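Local structure of Lmo2445 protein (Listeria monocytogenes EGD-e, 5HZL) at residues A[276-281]-A[289-294]. The protein is of unknown function but is a secreted, internalin-like protein with leucine-rich repeats that binds calcium ions. Sequence-based numbering, arbitrary orientation.
Sequences LLEISL and TGWYDF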
loop_
_atom_site.group_PDB
_atom_site.type_symbol
_atom_site.label_atom_id
_atom_site.label_comp_id
_atom_site.label_asym_id
_atom_site.label_seq_id
_atom_site.Cartn_x
_atom_site.Cartn_y
_atom_site.Cartn_z
ATOM N N LEU A 276 -13.413 24.226 6.985
ATOM C CA LEU A 276 -12.994 22.858 6.742
ATOM C C LEU A 276 -14.299 22.066 6.671
ATOM O O LEU A 276 -14.999 21.905 7.672
ATOM C CB LEU A 276 -12.097 22.355 7.869
ATOM C CG LEU A 276 -11.588 20.925 7.719
ATOM C CD1 LEU A 276 -10.755 20.807 6.445
ATOM C CD2 LEU A 276 -10.793 20.502 8.948
ATOM N N LEU A 277 -14.633 21.592 5.481
ATOM C CA LEU A 277 -15.863 20.842 5.274
ATOM C C LEU A 277 -15.586 19.362 5.344
ATOM O O LEU A 277 -14.569 18.895 4.861
ATOM C CB LEU A 277 -16.466 21.233 3.939
ATOM C CG LEU A 277 -16.942 22.689 3.952
ATOM C CD1 LEU A 277 -17.103 23.235 2.550
ATOM C CD2 LEU A 277 -18.222 22.828 4.753
ATOM N N GLU A 278 -16.503 18.625 5.944
ATOM C CA GLU A 278 -16.333 17.201 6.096
ATOM C C GLU A 278 -17.603 16.424 5.782
ATOM O O GLU A 278 -18.688 16.816 6.182
ATOM C CB GLU A 278 -15.859 16.915 7.523
ATOM C CG GLU A 278 -15.729 15.437 7.881
ATOM C CD GLU A 278 -15.157 15.202 9.273
ATOM O OE1 GLU A 278 -14.185 15.889 9.662
ATOM O OE2 GLU A 278 -15.670 14.300 9.972
ATOM N N ILE A 279 -17.434 15.331 5.047
ATOM C CA ILE A 279 -18.504 14.424 4.692
ATOM C C ILE A 279 -18.171 13.186 5.508
ATOM O O ILE A 279 -17.162 12.551 5.269
ATOM C CB ILE A 279 -18.517 14.079 3.196
ATOM C CG1 ILE A 279 -18.707 15.350 2.367
ATOM C CG2 ILE A 279 -19.642 13.098 2.894
ATOM C CD1 ILE A 279 -18.645 15.140 0.864
ATOM N N SER A 280 -19.016 12.867 6.480
ATOM C CA SER A 280 -18.841 11.722 7.361
ATOM C C SER A 280 -19.857 10.656 6.975
ATOM O O SER A 280 -21.052 10.904 7.020
ATOM C CB SER A 280 -19.055 12.180 8.799
ATOM O OG SER A 280 -19.058 11.095 9.702
ATOM N N LEU A 281 -19.371 9.476 6.604
ATOM C CA LEU A 281 -20.200 8.337 6.188
ATOM C C LEU A 281 -20.149 7.277 7.277
ATOM O O LEU A 281 -19.156 7.189 7.986
ATOM C CB LEU A 281 -19.614 7.758 4.913
ATOM C CG LEU A 281 -19.326 8.823 3.849
ATOM C CD1 LEU A 281 -18.548 8.241 2.682
ATOM C CD2 LEU A 281 -20.609 9.485 3.382
ATOM N N THR A 289 -17.090 2.290 5.282
ATOM C CA THR A 289 -17.192 3.483 6.154
ATOM C C THR A 289 -16.008 4.436 5.907
ATOM O O THR A 289 -15.030 4.036 5.236
ATOM C CB THR A 289 -17.415 3.135 7.679
ATOM O OG1 THR A 289 -17.014 4.232 8.521
ATOM C CG2 THR A 289 -16.626 1.927 8.115
ATOM N N GLY A 290 -16.126 5.683 6.413
ATOM C CA GLY A 290 -15.073 6.722 6.274
ATOM C C GLY A 290 -15.452 8.191 6.466
ATOM O O GLY A 290 -16.520 8.491 6.951
ATOM N N TRP A 291 -14.536 9.099 6.117
ATOM C CA TRP A 291 -14.753 10.562 6.174
ATOM C C TRP A 291 -13.790 11.307 5.253
ATOM O O TRP A 291 -12.640 10.916 5.105
ATOM C CB TRP A 291 -14.729 11.161 7.592
ATOM C CG TRP A 291 -13.499 10.958 8.422
ATOM C CD1 TRP A 291 -13.328 10.026 9.414
ATOM C CD2 TRP A 291 -12.277 11.708 8.366
ATOM N NE1 TRP A 291 -12.083 10.150 9.972
ATOM C CE2 TRP A 291 -11.411 11.167 9.346
ATOM C CE3 TRP A 291 -11.817 12.769 7.567
ATOM C CZ2 TRP A 291 -10.109 11.657 9.557
ATOM C CZ3 TRP A 291 -10.520 13.259 7.778
ATOM C CH2 TRP A 291 -9.685 12.701 8.772
ATOM N N TYR A 292 -14.265 12.390 4.640
ATOM C CA TYR A 292 -13.448 13.176 3.708
ATOM C C TYR A 292 -13.474 14.664 3.998
ATOM O O TYR A 292 -14.534 15.229 4.070
ATOM C CB TYR A 292 -13.937 12.932 2.285
ATOM C CG TYR A 292 -13.869 11.475 1.900
ATOM C CD1 TYR A 292 -12.660 10.893 1.546
ATOM C CD2 TYR A 292 -15.005 10.676 1.888
ATOM C CE1 TYR A 292 -12.573 9.551 1.188
ATOM C CE2 TYR A 292 -14.925 9.333 1.532
ATOM C CZ TYR A 292 -13.699 8.775 1.185
ATOM O OH TYR A 292 -13.613 7.455 0.828
ATOM N N ASP A 293 -12.304 15.283 4.157
ATOM C CA ASP A 293 -12.196 16.728 4.435
ATOM C C ASP A 293 -11.875 17.555 3.196
ATOM O O ASP A 293 -11.093 17.147 2.333
ATOM C CB ASP A 293 -11.144 17.030 5.510
ATOM C CG ASP A 293 -11.575 16.618 6.912
ATOM O OD1 ASP A 293 -12.687 16.067 7.098
ATOM O OD2 ASP A 293 -10.776 16.869 7.842
ATOM N N PHE A 294 -12.470 18.742 3.143
ATOM C CA PHE A 294 -12.305 19.659 2.033
ATOM C C PHE A 294 -11.995 21.035 2.597
ATOM O O PHE A 294 -12.905 21.711 3.054
ATOM C CB PHE A 294 -13.596 19.682 1.211
ATOM C CG PHE A 294 -14.047 18.316 0.782
ATOM C CD1 PHE A 294 -13.538 17.732 -0.364
ATOM C CD2 PHE A 294 -14.957 17.603 1.538
ATOM C CE1 PHE A 294 -13.939 16.465 -0.761
ATOM C CE2 PHE A 294 -15.367 16.336 1.148
ATOM C CZ PHE A 294 -14.858 15.761 0.002
#
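Gly290 O accepts Leu281 N at 3.0 Å, the first of five backbone hydrogen bonds that continue from here to Phe294. Strand axes at 160° establish an antiparallel pair, with Gly290, Tyr292 and Phe294 in hydrogen-bonded positions opposite Leu281, Ile279 and Leu277. At the non-hydrogen-bonded position facing Ser280, Trp291 CB lies 3.6 Å from Ile279 O, and Glu278 OE2 approaches it obliquely at 4.1 Å. Tyr292 bonds Ile279 through both its N and O, while Leu281 CD1 reaches the edge of its ring near the ring plane, 4.0 Å from Tyr292 CE2. Tyr292 OH is hydrogen-bonded to Leu182 O in the repeat region. Asp293 and Glu278 extend alongside each other in the same direction, carboxylate planes 23° apart; how closely their oxygens approach is uncertain, and Lys243 is a long, weak partner of Glu278 OE2. Phe294 forms the last pair between the two segments, its N 2.7 Å from Leu277 O and its O accepting Leu277 N. With CG anti to the carbonyl carbon (chi1 -53°), its ring brings Phe294 CE2 to Ile279 CD1 at 3.5 Å. On this apolar face Ile279, Leu281 and Tyr292 touch helix 223-227, the acidic pair lying on the other. This is a two-stranded antiparallel beta hairpin within the mixed sheet of the C-terminal domain, whose family belongs to the E-set clan.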